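Putative (Helicobacter pylori, PDB 4O8S) belongs to the nucleotidyltransferase superfamily and probably transfers nucleotidyl groups, as its AbiEii-type family suggests. Local coordinates at residues N132-C137 and S170-F175; T145-L150 and L187-L192; D149-H154 and Q198-E203. All coordinates share one frame; numbering follows the deposited sequence.

Interaction 1 of 3, residues N132-C137 and S170-F175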
loop_
_atom_site.group_PDB
_atom_site.type_symbol
_atom_site.label_atom_id
_atom_site.label_comp_id
_atom_site.label_asym_id
_atom_site.label_seq_id
_atom_site.Cartn_x
_atom_site.Cartn_y
_atom_site.Cartn_z
ATOM N N ASN A 132 1.394 9.009 2.041
ATOM C CA ASN A 132 1.109 8.806 0.629
ATOM C C ASN A 132 -0.349 8.467 0.330
ATOM O O ASN A 132 -0.856 8.806 -0.737
ATOM C CB ASN A 132 2.025 7.735 0.045
ATOM C CG ASN A 132 3.483 8.168 0.032
ATOM O OD1 ASN A 132 3.785 9.349 0.210
ATOM N ND2 ASN A 132 4.390 7.215 -0.175
ATOM N N LYS A 133 -1.028 7.784 1.249
ATOM C CA LYS A 133 -2.449 7.492 1.043
ATOM C C LYS A 133 -3.269 8.779 1.104
ATOM O O LYS A 133 -4.163 9.001 0.290
ATOM C CB LYS A 133 -2.962 6.491 2.089
ATOM C CG LYS A 133 -2.784 5.039 1.696
ATOM C CD LYS A 133 -3.887 4.625 0.735
ATOM C CE LYS A 133 -3.606 3.257 0.142
ATOM N NZ LYS A 133 -4.748 2.799 -0.721
ATOM N N LEU A 134 -2.955 9.635 2.060
ATOM C CA LEU A 134 -3.691 10.886 2.209
ATOM C C LEU A 134 -3.469 11.815 1.015
ATOM O O LEU A 134 -4.411 12.461 0.553
ATOM C CB LEU A 134 -3.319 11.576 3.517
ATOM C CG LEU A 134 -3.905 10.869 4.748
ATOM C CD1 LEU A 134 -3.256 11.361 6.028
ATOM C CD2 LEU A 134 -5.410 11.070 4.796
ATOM N N CYS A 135 -2.234 11.865 0.511
ATOM C CA CYS A 135 -1.937 12.650 -0.686
ATOM C C CYS A 135 -2.785 12.170 -1.852
ATOM O O CYS A 135 -3.429 12.965 -2.535
ATOM C CB CYS A 135 -0.456 12.542 -1.051
ATOM S SG CYS A 135 0.620 13.454 0.056
ATOM N N ALA A 136 -2.813 10.857 -2.054
ATOM C CA ALA A 136 -3.486 10.279 -3.207
ATOM C C ALA A 136 -5.000 10.416 -3.172
ATOM O O ALA A 136 -5.637 10.493 -4.215
ATOM C CB ALA A 136 -3.103 8.798 -3.372
ATOM N N CYS A 137 -5.598 10.397 -1.989
ATOM C CA CYS A 137 -7.055 10.409 -1.944
ATOM C C CYS A 137 -7.624 11.710 -1.408
ATOM O O CYS A 137 -8.835 11.916 -1.476
ATOM C CB CYS A 137 -7.595 9.231 -1.129
ATOM S SG CYS A 137 -7.452 9.452 0.669
ATOM N N SER A 170 -4.637 15.219 11.677
ATOM C CA SER A 170 -5.422 16.380 11.284
ATOM C C SER A 170 -5.947 16.216 9.866
ATOM O O SER A 170 -7.118 16.502 9.587
ATOM C CB SER A 170 -4.605 17.668 11.409
ATOM O OG SER A 170 -5.373 18.776 10.969
ATOM N N ARG A 171 -5.085 15.735 8.974
ATOM C CA ARG A 171 -5.481 15.507 7.589
ATOM C C ARG A 171 -6.505 14.376 7.480
ATOM O O ARG A 171 -7.441 14.449 6.680
ATOM C CB ARG A 171 -4.249 15.201 6.726
ATOM C CG ARG A 171 -3.209 16.339 6.694
ATOM C CD ARG A 171 -1.826 15.835 6.257
ATOM N NE ARG A 171 -1.815 15.366 4.869
ATOM C CZ ARG A 171 -0.855 14.605 4.340
ATOM N NH1 ARG A 171 0.180 14.217 5.082
ATOM N NH2 ARG A 171 -0.928 14.223 3.069
ATOM N N LEU A 172 -6.331 13.332 8.288
ATOM C CA LEU A 172 -7.244 12.192 8.255
ATOM C C LEU A 172 -8.629 12.634 8.708
ATOM O O LEU A 172 -9.633 12.247 8.106
ATOM C CB LEU A 172 -6.742 11.073 9.160
ATOM C CG LEU A 172 -7.612 9.813 9.203
ATOM C CD1 LEU A 172 -7.496 9.027 7.902
ATOM C CD2 LEU A 172 -7.231 8.952 10.399
ATOM N N LYS A 173 -8.660 13.455 9.760
ATOM C CA LYS A 173 -9.887 14.059 10.280
ATOM C C LYS A 173 -10.568 14.903 9.212
ATOM O O LYS A 173 -11.776 14.783 8.991
ATOM C CB LYS A 173 -9.568 14.912 11.516
ATOM C CG LYS A 173 -10.783 15.478 12.245
ATOM C CD LYS A 173 -10.370 16.229 13.513
ATOM C CE LYS A 173 -11.564 16.942 14.152
ATOM N NZ LYS A 173 -11.226 17.608 15.451
ATOM N N ASP A 174 -9.784 15.741 8.537
ATOM C CA ASP A 174 -10.285 16.589 7.462
ATOM C C ASP A 174 -10.908 15.734 6.355
ATOM O O ASP A 174 -11.999 16.026 5.859
ATOM C CB ASP A 174 -9.131 17.425 6.905
ATOM C CG ASP A 174 -9.587 18.752 6.313
ATOM O OD1 ASP A 174 -10.682 18.816 5.702
ATOM O OD2 ASP A 174 -8.827 19.738 6.451
ATOM N N PHE A 175 -10.209 14.663 5.989
ATOM C CA PHE A 175 -10.655 13.762 4.927
ATOM C C PHE A 175 -11.959 13.048 5.280
ATOM O O PHE A 175 -12.777 12.780 4.405
ATOM C CB PHE A 175 -9.559 12.720 4.650
ATOM C CG PHE A 175 -10.025 11.520 3.853
ATOM C CD1 PHE A 175 -10.359 11.642 2.507
ATOM C CD2 PHE A 175 -10.091 10.256 4.447
ATOM C CE1 PHE A 175 -10.774 10.527 1.757
ATOM C CE2 PHE A 175 -10.500 9.126 3.711
ATOM C CZ PHE A 175 -10.848 9.267 2.360
#
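Over one face of the Phe175 ring sits the sulfur of Cys137, 3.6 Å above the ring plane and displaced toward the rim, with SG closest to Phe175 CE1 at 3.7 Å. The line from SG to the ring centroid lies 24° off the normal, a Cys sulfur-aromatic contact made over the face. The Cys137 SG points between its own backbone N and carbonyl carbon (chi1 77°), which turns it to the ring. The second flat group, the Arg171 guanidinium, has Leu134 CB over one face, 3.6 Å from Arg171 NH2, and Cys135 SG at its edge near the plane, 3.5 Å from the same NH2. A bend at chi3 curls the arginine back beside helix 126-139 and lays its aliphatic part across Leu134, whose CD1 comes to 4.0 Å from Arg171 CB. The charged end is held by carboxylates of that helix, Asp131 at NH1 and Asp139 at NE, while Leu134 CB lies over one face. Between the two flat groups Leu134 forms the apolar middle of the contact: its CD2 reaches Leu172 CA at 4.1 Å and more loosely touches Leu172 CD1 and Phe175 CB. The helix axes are 10.6 Å apart and run roughly in the same direction, 34° from parallel, so side chains rather than backbones fill the gap. Helix 147-159 touches Leu134 and Cys137 through Leu153, while Leu209 of helix 202-231 packs on Leu172 and Phe175, and Tyr186 on Cys137 and Phe175. The arrangement is helix-to-helix packing in the all-helical C-terminal part of this nucleotidyltransferase-family protein, with leucine packing flanked by a sulfur-aromatic contact and by an arginine whose charge is met within helix 126-139.

Interaction 2 of 3, residues T145-L150 and L187-L192; sequences TKARDL and LVDVKL
Asp189 reaches across to the start of helix 147-159 and accepts a hydrogen bond from the backbone N of Ala147, 2.8 Å to Asp189 OD2 and nearly straight at 168°. OD2 uses its anti lone pair, directed away from OD1. With CG opposite the backbone N of its own residue (chi1 -164°), the carboxylate extends from helix 179-192 to the first turn of the other helix, where a negative charge would probably be favoured by the helix dipole. The same oxygen lies 3.3 Å from Lys146 CA, so it rests close against the backbone of the residue before Ala147. Beside this bond is the tight apolar part: Ala147 CB meets Val190 CG2 at 3.5 Å, shorter than usual van der Waals contact, and the small methyl lets the backbones approach to 5.7 Å between Ala147 CA and Val190 CA. Both residues are buried. The other side is looser and faces solvent. There the exposed Lys146 crosses Asp189 at about a right angle, bending at chi2 (-62°) so that CD passes 3.6 Å from Asp189 OD2, and its ammonium makes only a long salt bridge, 3.8 Å from Lys146 NZ to Asp189 OD1. The carboxylate is therefore gripped firmly through one oxygen and weakly through the other. Tyr186 and Leu196 also touch Ala147, while the adjacent Arg148 forms a salt bridge with Asp193. The contact thus joins the N-terminal end of helix 147-159 to the last turns of helix 179-192, with helix 202-231 packed on the nearby Leu150 and helix 29-36 meeting Arg148 and Asp149.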
loop_
_atom_site.group_PDB
_atom_site.type_symbol
_atom_site.label_atom_id
_atom_site.label_comp_id
_atom_site.label_asym_id
_atom_site.label_seq_id
_atom_site.Cartn_x
_atom_site.Cartn_y
_atom_site.Cartn_z
ATOM N N THR A 145 -10.034 8.744 -6.855
ATOM C CA THR A 145 -11.254 8.319 -6.186
ATOM C C THR A 145 -11.337 6.802 -6.256
ATOM O O THR A 145 -11.955 6.232 -7.162
ATOM C CB THR A 145 -12.493 8.972 -6.827
ATOM O OG1 THR A 145 -12.387 10.402 -6.717
ATOM C CG2 THR A 145 -13.772 8.502 -6.130
ATOM N N LYS A 146 -10.681 6.147 -5.298
ATOM C CA LYS A 146 -10.621 4.688 -5.265
ATOM C C LYS A 146 -10.921 4.223 -3.847
ATOM O O LYS A 146 -10.269 4.655 -2.885
ATOM C CB LYS A 146 -9.245 4.193 -5.724
ATOM C CG LYS A 146 -8.984 4.361 -7.233
ATOM C CD LYS A 146 -9.982 3.553 -8.075
ATOM C CE LYS A 146 -9.697 3.676 -9.567
ATOM N NZ LYS A 146 -10.612 2.789 -10.352
ATOM N N ALA A 147 -11.910 3.350 -3.723
ATOM C CA ALA A 147 -12.405 2.962 -2.413
ATOM C C ALA A 147 -11.327 2.295 -1.546
ATOM O O ALA A 147 -11.408 2.318 -0.309
ATOM C CB ALA A 147 -13.604 2.066 -2.566
ATOM N N ARG A 148 -10.330 1.697 -2.197
ATOM C CA ARG A 148 -9.206 1.089 -1.486
ATOM C C ARG A 148 -8.524 2.073 -0.562
ATOM O O ARG A 148 -8.016 1.679 0.489
ATOM C CB ARG A 148 -8.185 0.540 -2.476
ATOM C CG ARG A 148 -8.664 -0.700 -3.187
ATOM C CD ARG A 148 -7.843 -0.999 -4.445
ATOM N NE ARG A 148 -8.543 -1.978 -5.275
ATOM C CZ ARG A 148 -8.009 -2.614 -6.321
ATOM N NH1 ARG A 148 -6.742 -2.398 -6.681
ATOM N NH2 ARG A 148 -8.750 -3.476 -7.004
ATOM N N ASP A 149 -8.497 3.349 -0.947
ATOM C CA ASP A 149 -7.870 4.357 -0.109
ATOM C C ASP A 149 -8.613 4.466 1.226
ATOM O O ASP A 149 -8.003 4.625 2.294
ATOM C CB ASP A 149 -7.850 5.707 -0.822
ATOM C CG ASP A 149 -6.953 5.703 -2.055
ATOM O OD1 ASP A 149 -6.061 4.826 -2.131
ATOM O OD2 ASP A 149 -7.145 6.571 -2.944
ATOM N N LEU A 150 -9.937 4.378 1.160
ATOM C CA LEU A 150 -10.756 4.447 2.364
ATOM C C LEU A 150 -10.566 3.203 3.224
ATOM O O LEU A 150 -10.351 3.306 4.436
ATOM C CB LEU A 150 -12.232 4.603 1.994
ATOM C CG LEU A 150 -13.179 4.675 3.192
ATOM C CD1 LEU A 150 -12.782 5.801 4.141
ATOM C CD2 LEU A 150 -14.605 4.869 2.718
ATOM N N LEU A 187 -19.275 4.708 -3.265
ATOM C CA LEU A 187 -20.216 3.586 -3.380
ATOM C C LEU A 187 -20.144 2.827 -4.702
ATOM O O LEU A 187 -20.164 1.585 -4.713
ATOM C CB LEU A 187 -21.658 4.015 -3.077
ATOM C CG LEU A 187 -22.589 2.802 -2.918
ATOM C CD1 LEU A 187 -22.013 1.832 -1.915
ATOM C CD2 LEU A 187 -23.990 3.208 -2.493
ATOM N N VAL A 188 -20.037 3.560 -5.809
ATOM C CA VAL A 188 -19.935 2.910 -7.120
ATOM C C VAL A 188 -18.650 2.087 -7.222
ATOM O O VAL A 188 -18.676 0.919 -7.634
ATOM C CB VAL A 188 -19.985 3.931 -8.285
ATOM C CG1 VAL A 188 -19.566 3.265 -9.609
ATOM C CG2 VAL A 188 -21.384 4.549 -8.394
ATOM N N ASP A 189 -17.533 2.699 -6.841
ATOM C CA ASP A 189 -16.250 2.025 -6.933
ATOM C C ASP A 189 -16.224 0.773 -6.052
ATOM O O ASP A 189 -15.770 -0.278 -6.499
ATOM C CB ASP A 189 -15.107 2.971 -6.568
ATOM C CG ASP A 189 -13.753 2.441 -7.015
ATOM O OD1 ASP A 189 -13.645 2.021 -8.201
ATOM O OD2 ASP A 189 -12.807 2.429 -6.183
ATOM N N VAL A 190 -16.746 0.864 -4.827
ATOM C CA VAL A 190 -16.819 -0.320 -3.956
ATOM C C VAL A 190 -17.525 -1.499 -4.625
ATOM O O VAL A 190 -16.988 -2.609 -4.664
ATOM C CB VAL A 190 -17.553 -0.045 -2.627
ATOM C CG1 VAL A 190 -17.816 -1.357 -1.902
ATOM C CG2 VAL A 190 -16.751 0.884 -1.739
ATOM N N LYS A 191 -18.730 -1.267 -5.148
ATOM C CA LYS A 191 -19.516 -2.358 -5.722
ATOM C C LYS A 191 -18.844 -2.991 -6.942
ATOM O O LYS A 191 -19.029 -4.180 -7.224
ATOM C CB LYS A 191 -20.924 -1.867 -6.080
ATOM C CG LYS A 191 -21.668 -1.254 -4.892
ATOM C CD LYS A 191 -21.879 -2.272 -3.776
ATOM C CE LYS A 191 -22.456 -1.608 -2.521
ATOM N NZ LYS A 191 -22.327 -2.447 -1.276
ATOM N N LEU A 192 -18.056 -2.189 -7.649
ATOM C CA LEU A 192 -17.350 -2.648 -8.839
ATOM C C LEU A 192 -15.983 -3.261 -8.523
ATOM O O LEU A 192 -15.442 -4.014 -9.329
ATOM C CB LEU A 192 -17.189 -1.488 -9.827
ATOM C CG LEU A 192 -18.482 -0.983 -10.477
ATOM C CD1 LEU A 192 -18.211 0.250 -11.330
ATOM C CD2 LEU A 192 -19.109 -2.091 -11.305
#

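Interaction 3 of 3, residues D149-H154 and Q198-E203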
loop_
_atom_site.group_PDB
_atom_site.type_symbol
_atom_site.label_atom_id
_atom_site.label_comp_id
_atom_site.label_asym_id
_atom_site.label_seq_id
_atom_site.Cartn_x
_atom_site.Cartn_y
_atom_site.Cartn_z
ATOM N N ASP A 149 -8.497 3.349 -0.947
ATOM C CA ASP A 149 -7.870 4.357 -0.109
ATOM C C ASP A 149 -8.613 4.466 1.226
ATOM O O ASP A 149 -8.003 4.625 2.294
ATOM C CB ASP A 149 -7.850 5.707 -0.822
ATOM C CG ASP A 149 -6.953 5.703 -2.055
ATOM O OD1 ASP A 149 -6.061 4.826 -2.131
ATOM O OD2 ASP A 149 -7.145 6.571 -2.944
ATOM N N LEU A 150 -9.937 4.378 1.160
ATOM C CA LEU A 150 -10.756 4.447 2.364
ATOM C C LEU A 150 -10.566 3.203 3.224
ATOM O O LEU A 150 -10.351 3.306 4.436
ATOM C CB LEU A 150 -12.232 4.603 1.994
ATOM C CG LEU A 150 -13.179 4.675 3.192
ATOM C CD1 LEU A 150 -12.782 5.801 4.141
ATOM C CD2 LEU A 150 -14.605 4.869 2.718
ATOM N N PHE A 151 -10.636 2.032 2.595
ATOM C CA PHE A 151 -10.435 0.773 3.299
ATOM C C PHE A 151 -9.098 0.793 4.034
ATOM O O PHE A 151 -9.000 0.450 5.225
ATOM C CB PHE A 151 -10.404 -0.372 2.292
ATOM C CG PHE A 151 -10.312 -1.740 2.926
ATOM C CD1 PHE A 151 -9.085 -2.254 3.350
ATOM C CD2 PHE A 151 -11.459 -2.517 3.096
ATOM C CE1 PHE A 151 -9.000 -3.523 3.942
ATOM C CE2 PHE A 151 -11.393 -3.785 3.696
ATOM C CZ PHE A 151 -10.158 -4.290 4.116
ATOM N N ASP A 152 -8.056 1.167 3.303
ATOM C CA ASP A 152 -6.712 1.124 3.853
ATOM C C ASP A 152 -6.504 2.134 4.965
ATOM O O ASP A 152 -5.889 1.804 5.993
ATOM C CB ASP A 152 -5.668 1.312 2.755
ATOM C CG ASP A 152 -5.779 0.262 1.672
ATOM O OD1 ASP A 152 -6.379 -0.797 1.939
ATOM O OD2 ASP A 152 -5.265 0.492 0.555
ATOM N N LEU A 153 -7.008 3.356 4.775
ATOM C CA LEU A 153 -6.865 4.386 5.808
ATOM C C LEU A 153 -7.628 4.008 7.078
ATOM O O LEU A 153 -7.170 4.283 8.186
ATOM C CB LEU A 153 -7.315 5.760 5.303
ATOM C CG LEU A 153 -6.261 6.495 4.457
ATOM C CD1 LEU A 153 -6.826 7.815 3.938
ATOM C CD2 LEU A 153 -5.008 6.738 5.289
ATOM N N HIS A 154 -8.786 3.372 6.903
ATOM C CA HIS A 154 -9.566 2.860 8.022
ATOM C C HIS A 154 -8.776 1.763 8.740
ATOM O O HIS A 154 -8.679 1.766 9.964
ATOM C CB HIS A 154 -10.909 2.338 7.510
ATOM C CG HIS A 154 -11.703 1.592 8.532
ATOM N ND1 HIS A 154 -11.538 0.240 8.763
ATOM C CD2 HIS A 154 -12.680 2.003 9.379
ATOM C CE1 HIS A 154 -12.372 -0.145 9.714
ATOM N NE2 HIS A 154 -13.075 0.906 10.104
ATOM N N GLN A 198 -17.078 -7.858 -1.618
ATOM C CA GLN A 198 -17.577 -8.935 -0.762
ATOM C C GLN A 198 -17.185 -8.777 0.712
ATOM O O GLN A 198 -17.658 -9.535 1.558
ATOM C CB GLN A 198 -17.106 -10.299 -1.275
ATOM C CG GLN A 198 -17.614 -10.658 -2.668
ATOM C CD GLN A 198 -19.126 -10.529 -2.780
ATOM O OE1 GLN A 198 -19.640 -9.595 -3.409
ATOM N NE2 GLN A 198 -19.850 -11.468 -2.162
ATOM N N ILE A 199 -16.333 -7.802 1.033
ATOM C CA ILE A 199 -15.839 -7.690 2.409
ATOM C C ILE A 199 -16.059 -6.336 3.097
ATOM O O ILE A 199 -15.932 -6.217 4.316
ATOM C CB ILE A 199 -14.333 -8.042 2.498
ATOM C CG1 ILE A 199 -13.509 -7.103 1.610
ATOM C CG2 ILE A 199 -14.104 -9.489 2.111
ATOM C CD1 ILE A 199 -11.999 -7.224 1.820
HETATM N N MSE A 200 -16.390 -5.316 2.323
HETATM C CA MSE A 200 -16.421 -3.985 2.877
HETATM C C MSE A 200 -17.849 -3.475 3.080
HETATM O O MSE A 200 -18.685 -3.562 2.170
HETATM C CB MSE A 200 -15.619 -3.040 1.990
HETATM C CG MSE A 200 -15.443 -1.671 2.591
HETATM SE SE MSE A 200 -14.602 -0.486 1.251
HETATM C CE MSE A 200 -14.081 0.943 2.455
ATOM N N ASP A 201 -18.129 -2.988 4.286
ATOM C CA ASP A 201 -19.369 -2.272 4.568
ATOM C C ASP A 201 -18.974 -0.805 4.493
ATOM O O ASP A 201 -18.397 -0.259 5.451
ATOM C CB ASP A 201 -19.898 -2.630 5.965
ATOM C CG ASP A 201 -21.219 -1.931 6.306
ATOM O OD1 ASP A 201 -21.425 -0.751 5.924
ATOM O OD2 ASP A 201 -22.055 -2.574 6.984
ATOM N N LEU A 202 -19.264 -0.180 3.352
ATOM C CA LEU A 202 -18.818 1.182 3.083
ATOM C C LEU A 202 -19.348 2.185 4.107
ATOM O O LEU A 202 -18.587 3.027 4.616
ATOM C CB LEU A 202 -19.199 1.611 1.664
ATOM C CG LEU A 202 -18.917 3.088 1.364
ATOM C CD1 LEU A 202 -17.473 3.425 1.643
ATOM C CD2 LEU A 202 -19.253 3.434 -0.077
ATOM N N GLU A 203 -20.642 2.102 4.410
ATOM C CA GLU A 203 -21.251 2.999 5.390
ATOM C C GLU A 203 -20.592 2.881 6.768
ATOM O O GLU A 203 -20.213 3.884 7.367
ATOM C CB GLU A 203 -22.763 2.738 5.504
ATOM C CG GLU A 203 -23.653 3.672 4.671
ATOM C CD GLU A 203 -23.851 5.055 5.316
ATOM O OE1 GLU A 203 -23.166 5.352 6.327
ATOM O OE2 GLU A 203 -24.691 5.845 4.808
#
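Phe151 and the selenomethionine Met200 both carry CG opposite the backbone N (chi1 -175° and -172°), and these torsions send the two side chains past each other in opposite directions. Met200 is extended beyond CG, so its terminal methyl arrives at the backbone of helix 147-159: CE is 3.6 Å from Phe151 N and 3.9 Å from Phe151 CB. On the way its CG lies at the edge of the Phe151 ring, near the ring plane, 4.1 Å from CD2. The same methyl meets Leu150, whose CG is 3.9 Å from Met200 CE, and it therefore fills the notch between two successive side chains of the helix. Leu150 reaches further to Leu202, crossing it at about a right angle; Leu150 CD2 and Leu202 CD1 are 3.4 Å apart, a tight methyl contact. At the more exposed end Ile199 approaches the Phe151 ring obliquely, its CD1 4.0 Å from CE2. The contact is apolar throughout, with the buried selenomethionine at its middle. Asp201, the residue after Met200, is the N-cap of helix 202-231 and accepts a hydrogen bond from the backbone N of Glu204. The loop before it covers one side of helix 147-159, Val190 of helix 179-192 backs Met200, and Leu209 of helix 202-231 packs on Leu150, while Asn40 and Arg41 touch Phe151.

Overall arrangement
All three contacts lie in the helical C-terminal part, after the strands. From the N terminus, helix 126-139 comes first and is joined to helix 166-176 by interaction 1, closing a loop that contains helix 147-159. Interactions 2 and 3 both start from that enclosed helix, sharing Asp149 and Leu150, and run on to helix 179-192 and to the start of helix 202-231; each therefore crosses interaction 1. Their centres are about 8 Å apart, and Leu187 touches Leu202 between them. Lys133 bridges the crossing through salt bridges to Asp149 and Asp152. Together they tie together five helices, 147-159 among them.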